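Local coordinates for protein Lysine/ornithine decarboxylase (Selenomonas ruminantium, PDB 5GJO) that decarboxylates both L-lysine and L-ornithine, yielding cadaverine and putrescine, with pyridoxal 5'-phosphate as cofactor, at residues R40-R44 with I240-D245; R44-A50 with V253-G258; A174-H180 with L212-G218. The protein carries 2 engineered substitutions. All coordinates share one frame; numbering follows the deposited sequence.

Contact 1 (R40-R44 with I240-D245)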
loop_
_atom_site.group_PDB
_atom_site.type_symbol
_atom_site.label_atom_id
_atom_site.label_comp_id
_atom_site.label_asym_id
_atom_site.label_seq_id
_atom_site.Cartn_x
_atom_site.Cartn_y
_atom_site.Cartn_z
ATOM N N ARG A 40 23.029 25.704 -0.257
ATOM C CA ARG A 40 24.365 25.986 0.225
ATOM C C ARG A 40 25.475 25.049 -0.265
ATOM O O ARG A 40 26.520 25.502 -0.639
ATOM C CB ARG A 40 24.330 26.014 1.742
ATOM C CG ARG A 40 25.594 26.381 2.461
ATOM C CD ARG A 40 25.392 26.205 3.967
ATOM N NE ARG A 40 24.136 26.799 4.401
ATOM C CZ ARG A 40 23.167 26.216 5.111
ATOM N NH1 ARG A 40 22.105 26.921 5.404
ATOM N NH2 ARG A 40 23.244 24.984 5.548
ATOM N N HIS A 41 25.219 23.750 -0.274
ATOM C CA HIS A 41 26.252 22.752 -0.599
ATOM C C HIS A 41 26.218 22.288 -2.026
ATOM O O HIS A 41 27.190 21.749 -2.503
ATOM C CB HIS A 41 26.161 21.555 0.360
ATOM C CG HIS A 41 26.478 21.930 1.779
ATOM N ND1 HIS A 41 27.726 22.340 2.163
ATOM C CD2 HIS A 41 25.683 22.062 2.875
ATOM C CE1 HIS A 41 27.706 22.683 3.449
ATOM N NE2 HIS A 41 26.465 22.543 3.897
ATOM N N LEU A 42 25.094 22.501 -2.676
ATOM C CA LEU A 42 24.933 22.116 -4.049
ATOM C C LEU A 42 24.308 23.290 -4.799
ATOM O O LEU A 42 23.270 23.163 -5.389
ATOM C CB LEU A 42 24.072 20.840 -4.112
ATOM C CG LEU A 42 23.872 20.121 -5.440
ATOM C CD1 LEU A 42 25.160 19.815 -6.169
ATOM C CD2 LEU A 42 23.064 18.854 -5.230
ATOM N N PRO A 43 24.992 24.435 -4.789
ATOM C CA PRO A 43 24.401 25.608 -5.422
ATOM C C PRO A 43 24.140 25.495 -6.918
ATOM O O PRO A 43 23.165 26.047 -7.413
ATOM C CB PRO A 43 25.393 26.729 -5.052
ATOM C CG PRO A 43 26.678 26.056 -4.798
ATOM C CD PRO A 43 26.229 24.758 -4.080
ATOM N N ARG A 44 24.964 24.754 -7.629
ATOM C CA ARG A 44 24.812 24.627 -9.074
ATOM C C ARG A 44 23.508 23.945 -9.534
ATOM O O ARG A 44 23.082 24.144 -10.653
ATOM C CB ARG A 44 26.037 23.949 -9.697
ATOM C CG ARG A 44 27.286 24.822 -9.752
ATOM C CD ARG A 44 27.079 26.110 -10.551
ATOM N NE ARG A 44 26.413 25.859 -11.812
ATOM C CZ ARG A 44 26.981 25.283 -12.861
ATOM N NH1 ARG A 44 26.275 25.068 -13.952
ATOM N NH2 ARG A 44 28.242 24.920 -12.824
ATOM N N ILE A 240 29.579 16.489 -5.557
ATOM C CA ILE A 240 28.717 16.586 -6.761
ATOM C C ILE A 240 28.846 17.992 -7.369
ATOM O O ILE A 240 29.026 18.185 -8.610
ATOM C CB ILE A 240 27.317 16.172 -6.447
ATOM C CG1 ILE A 240 27.218 14.704 -6.050
ATOM C CG2 ILE A 240 26.360 16.395 -7.587
ATOM C CD1 ILE A 240 25.928 14.324 -5.351
ATOM N N ASN A 241 28.718 19.027 -6.516
ATOM C CA ASN A 241 28.781 20.411 -6.987
ATOM C C ASN A 241 30.138 20.678 -7.677
ATOM O O ASN A 241 30.142 21.311 -8.768
ATOM C CB ASN A 241 28.564 21.398 -5.838
ATOM C CG ASN A 241 28.197 22.742 -6.317
ATOM O OD1 ASN A 241 27.103 23.004 -6.786
ATOM N ND2 ASN A 241 29.169 23.645 -6.221
ATOM N N LYS A 242 31.208 20.137 -7.094
ATOM C CA LYS A 242 32.589 20.344 -7.592
ATOM C C LYS A 242 32.665 19.756 -9.024
ATOM O O LYS A 242 33.243 20.393 -9.971
ATOM C CB LYS A 242 33.634 19.761 -6.664
ATOM C CG LYS A 242 35.067 20.045 -7.090
ATOM C CD LYS A 242 36.078 19.251 -6.326
ATOM C CE LYS A 242 37.466 19.787 -6.611
ATOM N NZ LYS A 242 38.473 19.135 -5.715
ATOM N N GLN A 243 32.057 18.600 -9.220
ATOM C CA GLN A 243 32.121 17.936 -10.499
ATOM C C GLN A 243 31.240 18.649 -11.503
ATOM O O GLN A 243 31.547 18.719 -12.728
ATOM C CB GLN A 243 31.728 16.459 -10.361
ATOM C CG GLN A 243 31.843 15.636 -11.651
ATOM C CD GLN A 243 33.215 15.030 -11.833
ATOM O OE1 GLN A 243 34.208 15.637 -11.503
ATOM N NE2 GLN A 243 33.269 13.785 -12.249
ATOM N N ILE A 244 30.144 19.254 -11.060
ATOM C CA ILE A 244 29.341 20.039 -11.958
ATOM C C ILE A 244 30.064 21.339 -12.367
ATOM O O ILE A 244 30.016 21.718 -13.531
ATOM C CB ILE A 244 27.962 20.411 -11.343
ATOM C CG1 ILE A 244 27.074 19.156 -11.144
ATOM C CG2 ILE A 244 27.203 21.418 -12.196
ATOM C CD1 ILE A 244 26.003 19.361 -10.148
ATOM N N ASP A 245 30.717 21.998 -11.422
ATOM C CA ASP A 245 31.508 23.196 -11.817
ATOM C C ASP A 245 32.634 22.845 -12.820
ATOM O O ASP A 245 32.926 23.632 -13.734
ATOM C CB ASP A 245 32.054 23.929 -10.631
ATOM C CG ASP A 245 31.161 25.075 -10.168
ATOM O OD1 ASP A 245 30.341 25.589 -10.967
ATOM O OD2 ASP A 245 31.363 25.487 -8.978
#

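Contact 2 (R44-A50 with V253-G258). With PLP (pyridoxal-5'-phosphate), chain H.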
loop_
_atom_site.group_PDB
_atom_site.type_symbol
_atom_site.label_atom_id
_atom_site.label_comp_id
_atom_site.label_asym_id
_atom_site.label_seq_id
_atom_site.Cartn_x
_atom_site.Cartn_y
_atom_site.Cartn_z
ATOM N N ARG A 44 24.964 24.754 -7.629
ATOM C CA ARG A 44 24.812 24.627 -9.074
ATOM C C ARG A 44 23.508 23.945 -9.534
ATOM O O ARG A 44 23.082 24.144 -10.653
ATOM C CB ARG A 44 26.037 23.949 -9.697
ATOM C CG ARG A 44 27.286 24.822 -9.752
ATOM C CD ARG A 44 27.079 26.110 -10.551
ATOM N NE ARG A 44 26.413 25.859 -11.812
ATOM C CZ ARG A 44 26.981 25.283 -12.861
ATOM N NH1 ARG A 44 26.275 25.068 -13.952
ATOM N NH2 ARG A 44 28.242 24.920 -12.824
ATOM N N ALA A 45 22.916 23.098 -8.697
ATOM C CA ALA A 45 21.750 22.319 -9.133
ATOM C C ALA A 45 20.521 22.892 -8.573
ATOM O O ALA A 45 20.226 22.692 -7.365
ATOM C CB ALA A 45 21.896 20.858 -8.719
ATOM N N GLY A 46 19.728 23.533 -9.454
ATOM C CA GLY A 46 18.424 24.035 -9.120
ATOM C C GLY A 46 17.463 22.899 -8.764
ATOM O O GLY A 46 17.548 21.840 -9.316
ATOM N N VAL A 47 16.613 23.126 -7.768
ATOM C CA VAL A 47 15.768 22.049 -7.213
ATOM C C VAL A 47 14.392 21.910 -7.873
ATOM O O VAL A 47 13.570 22.856 -7.925
ATOM C CB VAL A 47 15.584 22.283 -5.717
ATOM C CG1 VAL A 47 14.712 21.202 -5.100
ATOM C CG2 VAL A 47 16.908 22.316 -5.021
ATOM N N PHE A 48 14.093 20.727 -8.383
ATOM C CA PHE A 48 12.760 20.259 -8.720
ATOM C C PHE A 48 12.368 19.203 -7.667
ATOM O O PHE A 48 12.783 18.037 -7.741
ATOM C CB PHE A 48 12.692 19.542 -10.091
ATOM C CG PHE A 48 12.744 20.466 -11.283
ATOM C CD1 PHE A 48 13.921 20.998 -11.705
ATOM C CD2 PHE A 48 11.605 20.830 -11.934
ATOM C CE1 PHE A 48 13.972 21.861 -12.820
ATOM C CE2 PHE A 48 11.601 21.693 -13.046
ATOM C CZ PHE A 48 12.806 22.215 -13.498
ATOM N N TYR A 49 11.603 19.594 -6.679
ATOM C CA TYR A 49 11.256 18.681 -5.576
ATOM C C TYR A 49 10.402 17.560 -6.069
ATOM O O TYR A 49 9.348 17.768 -6.691
ATOM C CB TYR A 49 10.527 19.423 -4.447
ATOM C CG TYR A 49 9.939 18.493 -3.373
ATOM C CD1 TYR A 49 10.761 17.581 -2.710
ATOM C CD2 TYR A 49 8.614 18.458 -3.114
ATOM C CE1 TYR A 49 10.232 16.662 -1.809
ATOM C CE2 TYR A 49 8.065 17.609 -2.138
ATOM C CZ TYR A 49 8.886 16.724 -1.470
ATOM O OH TYR A 49 8.435 15.752 -0.589
ATOM N N ALA A 50 10.857 16.349 -5.804
ATOM C CA ALA A 50 10.162 15.112 -6.178
ATOM C C ALA A 50 9.078 14.795 -5.157
ATOM O O ALA A 50 9.240 14.125 -4.186
ATOM C CB ALA A 50 11.132 13.910 -6.469
ATOM N N VAL A 253 21.951 23.389 -14.684
ATOM C CA VAL A 253 21.898 22.085 -13.992
ATOM C C VAL A 253 20.858 22.055 -12.900
ATOM O O VAL A 253 20.588 23.070 -12.232
ATOM C CB VAL A 253 23.296 21.682 -13.428
ATOM C CG1 VAL A 253 23.275 20.277 -12.856
ATOM C CG2 VAL A 253 24.379 21.828 -14.523
ATOM N N TRP A 254 20.247 20.881 -12.764
ATOM C CA TRP A 254 19.104 20.708 -11.916
ATOM C C TRP A 254 19.144 19.375 -11.188
ATOM O O TRP A 254 19.874 18.434 -11.555
ATOM C CB TRP A 254 17.798 20.712 -12.724
ATOM C CG TRP A 254 17.717 21.846 -13.621
ATOM C CD1 TRP A 254 18.161 21.897 -14.927
ATOM C CD2 TRP A 254 17.239 23.163 -13.293
ATOM N NE1 TRP A 254 17.950 23.198 -15.438
ATOM C CE2 TRP A 254 17.417 23.982 -14.451
ATOM C CE3 TRP A 254 16.715 23.740 -12.133
ATOM C CZ2 TRP A 254 17.031 25.305 -14.480
ATOM C CZ3 TRP A 254 16.312 25.118 -12.177
ATOM C CH2 TRP A 254 16.465 25.853 -13.329
ATOM N N THR A 255 18.402 19.333 -10.081
ATOM C CA THR A 255 18.311 18.091 -9.295
ATOM C C THR A 255 16.880 17.839 -8.910
ATOM O O THR A 255 16.099 18.764 -8.777
ATOM C CB THR A 255 19.298 18.159 -8.077
ATOM O OG1 THR A 255 19.247 16.896 -7.337
ATOM C CG2 THR A 255 18.974 19.376 -7.164
ATOM N N GLU A 256 16.548 16.593 -8.638
ATOM C CA GLU A 256 15.217 16.123 -8.336
ATOM C C GLU A 256 15.205 15.370 -6.989
ATOM O O GLU A 256 14.788 14.206 -6.925
ATOM C CB GLU A 256 14.628 15.216 -9.468
ATOM C CG GLU A 256 14.499 15.912 -10.805
ATOM C CD GLU A 256 13.883 15.062 -11.918
ATOM O OE1 GLU A 256 13.321 14.005 -11.559
ATOM O OE2 GLU A 256 13.952 15.482 -13.142
ATOM N N PRO A 257 15.627 15.998 -5.898
ATOM C CA PRO A 257 15.559 15.311 -4.610
ATOM C C PRO A 257 14.111 15.054 -4.181
ATOM O O PRO A 257 13.247 15.971 -4.236
ATOM C CB PRO A 257 16.213 16.312 -3.638
ATOM C CG PRO A 257 15.812 17.651 -4.278
ATOM C CD PRO A 257 16.175 17.339 -5.724
ATOM N N GLY A 258 13.818 13.816 -3.739
ATOM C CA GLY A 258 12.572 13.469 -3.082
ATOM C C GLY A 258 12.845 13.173 -1.585
ATOM O O GLY A 258 12.569 14.005 -0.726
HETATM N N1 PLP H . 12.970 12.142 -9.511
HETATM C C2 PLP H . 12.610 11.010 -10.162
HETATM C C2A PLP H . 12.380 11.041 -11.650
HETATM C C3 PLP H . 12.441 9.740 -9.413
HETATM O O3 PLP H . 12.080 8.589 -10.046
HETATM C C4 PLP H . 12.680 9.770 -7.953
HETATM C C4A PLP H . 12.537 8.555 -7.121
HETATM O O4A PLP H . 11.828 7.637 -7.498
HETATM C C5 PLP H . 13.070 11.073 -7.361
HETATM C C6 PLP H . 13.192 12.189 -8.185
HETATM C C5A PLP H . 13.332 11.188 -5.877
HETATM O O4P PLP H . 14.274 10.193 -5.483
HETATM P P PLP H . 14.919 10.217 -4.008
HETATM O O1P PLP H . 15.678 11.522 -3.965
HETATM O O2P PLP H . 15.794 8.987 -3.972
HETATM O O3P PLP H . 13.724 10.161 -3.086
HETATM O O HOH W 1 23.377 25.387 -12.988
HETATM O O HOH W 2 10.697 14.089 1.320
#

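Contact 3 (A174-H180 with L212-G218). With PLP (pyridoxal-5'-phosphate), chain H.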
loop_
_atom_site.group_PDB
_atom_site.type_symbol
_atom_site.label_atom_id
_atom_site.label_comp_id
_atom_site.label_asym_id
_atom_site.label_seq_id
_atom_site.Cartn_x
_atom_site.Cartn_y
_atom_site.Cartn_z
ATOM N N ALA A 174 15.004 19.308 -28.189
ATOM C CA ALA A 174 16.043 18.473 -27.589
ATOM C C ALA A 174 16.901 19.301 -26.665
ATOM O O ALA A 174 17.848 20.018 -27.079
ATOM C CB ALA A 174 16.854 17.789 -28.687
ATOM N N MET A 175 16.555 19.253 -25.359
ATOM C CA MET A 175 17.053 20.225 -24.412
ATOM C C MET A 175 18.245 19.733 -23.601
ATOM O O MET A 175 19.156 20.507 -23.177
ATOM C CB MET A 175 15.912 20.617 -23.432
ATOM C CG MET A 175 16.356 21.798 -22.584
ATOM S SD MET A 175 15.162 22.113 -21.298
ATOM C CE MET A 175 15.150 23.891 -21.529
ATOM N N GLY A 176 18.253 18.431 -23.351
ATOM C CA GLY A 176 19.350 17.892 -22.562
ATOM C C GLY A 176 19.226 16.439 -22.117
ATOM O O GLY A 176 18.495 15.632 -22.721
ATOM N N ILE A 177 19.965 16.170 -21.060
ATOM C CA ILE A 177 20.151 14.822 -20.533
ATOM C C ILE A 177 19.812 14.831 -19.024
ATOM O O ILE A 177 20.117 15.790 -18.312
ATOM C CB ILE A 177 21.541 14.350 -20.779
ATOM C CG1 ILE A 177 21.786 14.310 -22.324
ATOM C CG2 ILE A 177 21.763 12.936 -20.245
ATOM C CD1 ILE A 177 23.182 13.928 -22.714
ATOM N N CYS A 178 19.207 13.726 -18.618
ATOM C CA CYS A 178 18.967 13.437 -17.201
ATOM C C CYS A 178 19.346 12.013 -16.835
ATOM O O CYS A 178 19.510 11.125 -17.661
ATOM C CB CYS A 178 17.474 13.683 -16.827
ATOM S SG CYS A 178 16.253 12.611 -17.505
ATOM N N PHE A 179 19.460 11.814 -15.536
ATOM C CA PHE A 179 19.766 10.523 -14.990
ATOM C C PHE A 179 19.290 10.490 -13.510
ATOM O O PHE A 179 19.042 11.561 -12.885
ATOM C CB PHE A 179 21.229 10.109 -15.095
ATOM C CG PHE A 179 22.192 11.044 -14.439
ATOM C CD1 PHE A 179 22.438 10.985 -13.089
ATOM C CD2 PHE A 179 22.844 11.977 -15.145
ATOM C CE1 PHE A 179 23.325 11.817 -12.464
ATOM C CE2 PHE A 179 23.735 12.843 -14.549
ATOM C CZ PHE A 179 24.009 12.757 -13.196
ATOM N N HIS A 180 19.082 9.254 -13.038
ATOM C CA HIS A 180 18.816 9.071 -11.573
ATOM C C HIS A 180 19.699 7.883 -11.193
ATOM O O HIS A 180 19.594 6.802 -11.798
ATOM C CB HIS A 180 17.378 8.838 -11.291
ATOM C CG HIS A 180 17.004 9.066 -9.867
ATOM N ND1 HIS A 180 17.712 8.493 -8.843
ATOM C CD2 HIS A 180 16.013 9.782 -9.288
ATOM C CE1 HIS A 180 17.148 8.791 -7.677
ATOM N NE2 HIS A 180 16.119 9.580 -7.912
ATOM N N LEU A 212 22.822 21.287 -26.405
ATOM C CA LEU A 212 22.053 20.882 -25.177
ATOM C C LEU A 212 22.406 21.895 -24.116
ATOM O O LEU A 212 23.556 22.219 -23.934
ATOM C CB LEU A 212 22.486 19.473 -24.742
ATOM C CG LEU A 212 22.255 18.393 -25.813
ATOM C CD1 LEU A 212 22.694 17.028 -25.320
ATOM C CD2 LEU A 212 20.836 18.273 -26.305
ATOM N N THR A 213 21.389 22.339 -23.449
ATOM C CA THR A 213 21.487 23.465 -22.517
ATOM C C THR A 213 21.304 23.063 -21.003
ATOM O O THR A 213 21.698 23.842 -20.127
ATOM C CB THR A 213 20.389 24.500 -22.837
ATOM O OG1 THR A 213 19.101 23.945 -22.831
ATOM C CG2 THR A 213 20.568 25.133 -24.267
ATOM N N ASP A 214 20.608 21.952 -20.761
ATOM C CA ASP A 214 20.161 21.549 -19.421
ATOM C C ASP A 214 20.550 20.129 -19.043
ATOM O O ASP A 214 20.438 19.235 -19.843
ATOM C CB ASP A 214 18.652 21.625 -19.354
ATOM C CG ASP A 214 18.142 23.047 -19.267
ATOM O OD1 ASP A 214 18.372 23.793 -20.209
ATOM O OD2 ASP A 214 17.513 23.393 -18.272
ATOM N N LEU A 215 20.947 19.941 -17.790
ATOM C CA LEU A 215 21.345 18.638 -17.298
ATOM C C LEU A 215 20.577 18.447 -15.935
ATOM O O LEU A 215 20.574 19.343 -15.125
ATOM C CB LEU A 215 22.790 18.645 -17.043
ATOM C CG LEU A 215 23.433 17.488 -16.348
ATOM C CD1 LEU A 215 23.323 16.253 -17.273
ATOM C CD2 LEU A 215 24.894 17.798 -15.955
ATOM N N ASP A 216 19.875 17.331 -15.790
ATOM C CA ASP A 216 19.132 17.026 -14.539
ATOM C C ASP A 216 19.793 15.749 -13.958
ATOM O O ASP A 216 19.729 14.684 -14.540
ATOM C CB ASP A 216 17.677 16.839 -14.878
ATOM C CG ASP A 216 16.770 16.682 -13.662
ATOM O OD1 ASP A 216 17.133 15.913 -12.779
ATOM O OD2 ASP A 216 15.640 17.259 -13.640
ATOM N N ILE A 217 20.394 15.901 -12.791
ATOM C CA ILE A 217 21.091 14.875 -12.107
ATOM C C ILE A 217 20.239 13.935 -11.212
ATOM O O ILE A 217 20.827 13.078 -10.561
ATOM C CB ILE A 217 22.226 15.459 -11.245
ATOM C CG1 ILE A 217 21.735 16.241 -10.029
ATOM C CG2 ILE A 217 23.120 16.338 -12.102
ATOM C CD1 ILE A 217 22.815 16.380 -9.000
ATOM N N GLY A 218 18.938 14.124 -11.204
ATOM C CA GLY A 218 18.021 13.261 -10.448
ATOM C C GLY A 218 18.161 13.436 -8.950
ATOM O O GLY A 218 18.615 14.505 -8.482
HETATM N N1 PLP H . 12.970 12.142 -9.511
HETATM C C2 PLP H . 12.610 11.010 -10.162
HETATM C C2A PLP H . 12.380 11.041 -11.650
HETATM C C3 PLP H . 12.441 9.740 -9.413
HETATM O O3 PLP H . 12.080 8.589 -10.046
HETATM C C4 PLP H . 12.680 9.770 -7.953
HETATM C C4A PLP H . 12.537 8.555 -7.121
HETATM O O4A PLP H . 11.828 7.637 -7.498
HETATM C C5 PLP H . 13.070 11.073 -7.361
HETATM C C6 PLP H . 13.192 12.189 -8.185
HETATM C C5A PLP H . 13.332 11.188 -5.877
HETATM O O4P PLP H . 14.274 10.193 -5.483
HETATM P P PLP H . 14.919 10.217 -4.008
HETATM O O1P PLP H . 15.678 11.522 -3.965
HETATM O O2P PLP H . 15.794 8.987 -3.972
HETATM O O3P PLP H . 13.724 10.161 -3.086
HETATM O O HOH W 3 16.809 13.103 -13.626
#

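Contact 1 (R40-R44 with I240-D245)
The guanidinium group of R44 carries the methyl CG2 of I244 over one face, 3.6 Å above its plane, while the carboxylate of D245 meets its edge. R44 NH2 donates to D245 OD1 at 2.9 Å, and this salt bridge lies close to the guanidinium plane. On the aspartate's side OD1 is approached on its anti side, somewhat out of the carboxylate plane, and the two flat groups are turned 28° from each other. The amide of N241 stands almost upright to the guanidinium and serves the backbone instead. With CG anti to the backbone N (chi1 -162°), it leans out from its helix so that OD1 accepts from R44 N at 2.9 Å, in the carbonyl plane and with a fairly straight N-H. The ring of P43 crosses the same amide at about a right angle, its CD 3.3 Å from N241 OD1. L42 sends CD1 between I240 CG2, at 3.9 Å, and I244 CD1, where F221 also closes in on L42. The arginine chain is bent at chi2 and chi3, which folds it back over helix 233-247. R44 NH1 has a second partner in F248 O, just beyond that helix. The turn after helix 28-41 is thus tied to helix 233-247 by one neutral hydrogen bond, R44 N to the N241 amide oxygen, and one ion pair, the latter probably moderated by solvent because D245 is exposed.

Contact 2 (R44-A50 with V253-G258)
F48 and W254 meet in an offset edge-to-face pair: the edge of F48 is directed at the indole face, with CE1 3.2 Å above its plane, and the ring planes stand at 73°. G46, lacking a side chain, leaves room for the indole, whose CE3 lies 3.5 Å from G46 CA. On the sheet face of V47 and T255 the packing is aliphatic, with A45 CB touching T255 CG2 at 3.6 Å and V47 CG1 reaching P257 CG. Between these layers runs a parallel ladder: G46 N donates to V253 O, T255 N to G46 O, and F48 N to T255 O. The last bond is nearly straight, with an N-H...O angle of 172°. Past the end of strand 253-255, A50 N still bonds P257 O, but from above the carbonyl plane. The polar edge here is the cofactor site. G258 N donates to O1P of pyridoxal phosphate at 3.0 Å, and A50 CB lies against the pyridine ring. The extended side chain of E256 brings OE1 to 2.8 Å from the ring nitrogen N1; in related enzymes an acidic residue likewise pairs with the pyridine nitrogen. At the far end one water joins R44 O, R44 NH1 and V253 N, the guanidinium being held also by D245. These strands are the first and last of the eight-stranded barrel, so their pairing closes it. H69 and D71 continue the sheet beyond 45-50, L215 and I217 beyond 253-255, while M38 of helix 28-41 covers V47, T255 and P257.

Contact 3 (A174-H180 with L212-G218)
The ring of F179 lies over the backbone of I217, whose CA sits 4.0 Å from the ring centroid, a CH-pi contact over the face. A chi1 of 58° sets the phenyl between its own backbone N and carbonyl carbon, alongside the isoleucine, so that CZ also touches I217 CB. At the other end M175 lays its thioether across D214, with CE 3.5 Å from OD1, and L212 CD1 meets I177 CD1. The backbones are joined in parallel: D216 N donates to I177 O at 3.0 Å and F179 N to D216 O, whereas the bond from I177 N to D214 O is weak. M175 O is gripped twice, by T213 N at 2.9 Å and by D214 N, from opposite faces of its carbonyl plane. D214 O takes the room a side chain on G176 would need, meeting G176 CA at 3.2 Å in a CA-H...O contact. This is a beta-alpha-beta unit of the barrel, strand 173-178 passing through helix 189-207 to strand 214-216, and L201, A194 and L195 of that helix pack on I177, F179 and L215. Further along, H180 turns to the cofactor: NE2 donates to O4P of pyridoxal phosphate at 3.1 Å, and CD2 lies 3.6 Å from the pyridine carbons C3 and C4. G182 N bonds to H180 ND1, which with the O4P bond would fix the imidazole's rotation. D216 OD1 receives G218 N in an Asx turn. D214 OD1 accepts from T213 OG1; its OD2 has partners beyond the two segments, a salt bridge to R113 and a hydrogen bond from W254 NE1.

Overall arrangement
Contacts 2 and 3 are buried strand pairings in one parallel barrel, meeting where strand 252-255 lies beside 214-216, and both touch the cofactor. Contact 1 is partly exposed and lies on the helical layer outside, joining the helices that precede the two strands of contact 2. R44 belongs to both contacts 1 and 2, its backbone N and side chain both gripping helix 233-247 before the chain enters the strand. The chemistry follows position: an ion pair and side-chain amide outside, backbone ladders within, and ligand-binding groups at the C-terminal strand ends. There T255 OG1 probably bonds G218 O, and E256 and D216 bring carboxylates unusually close.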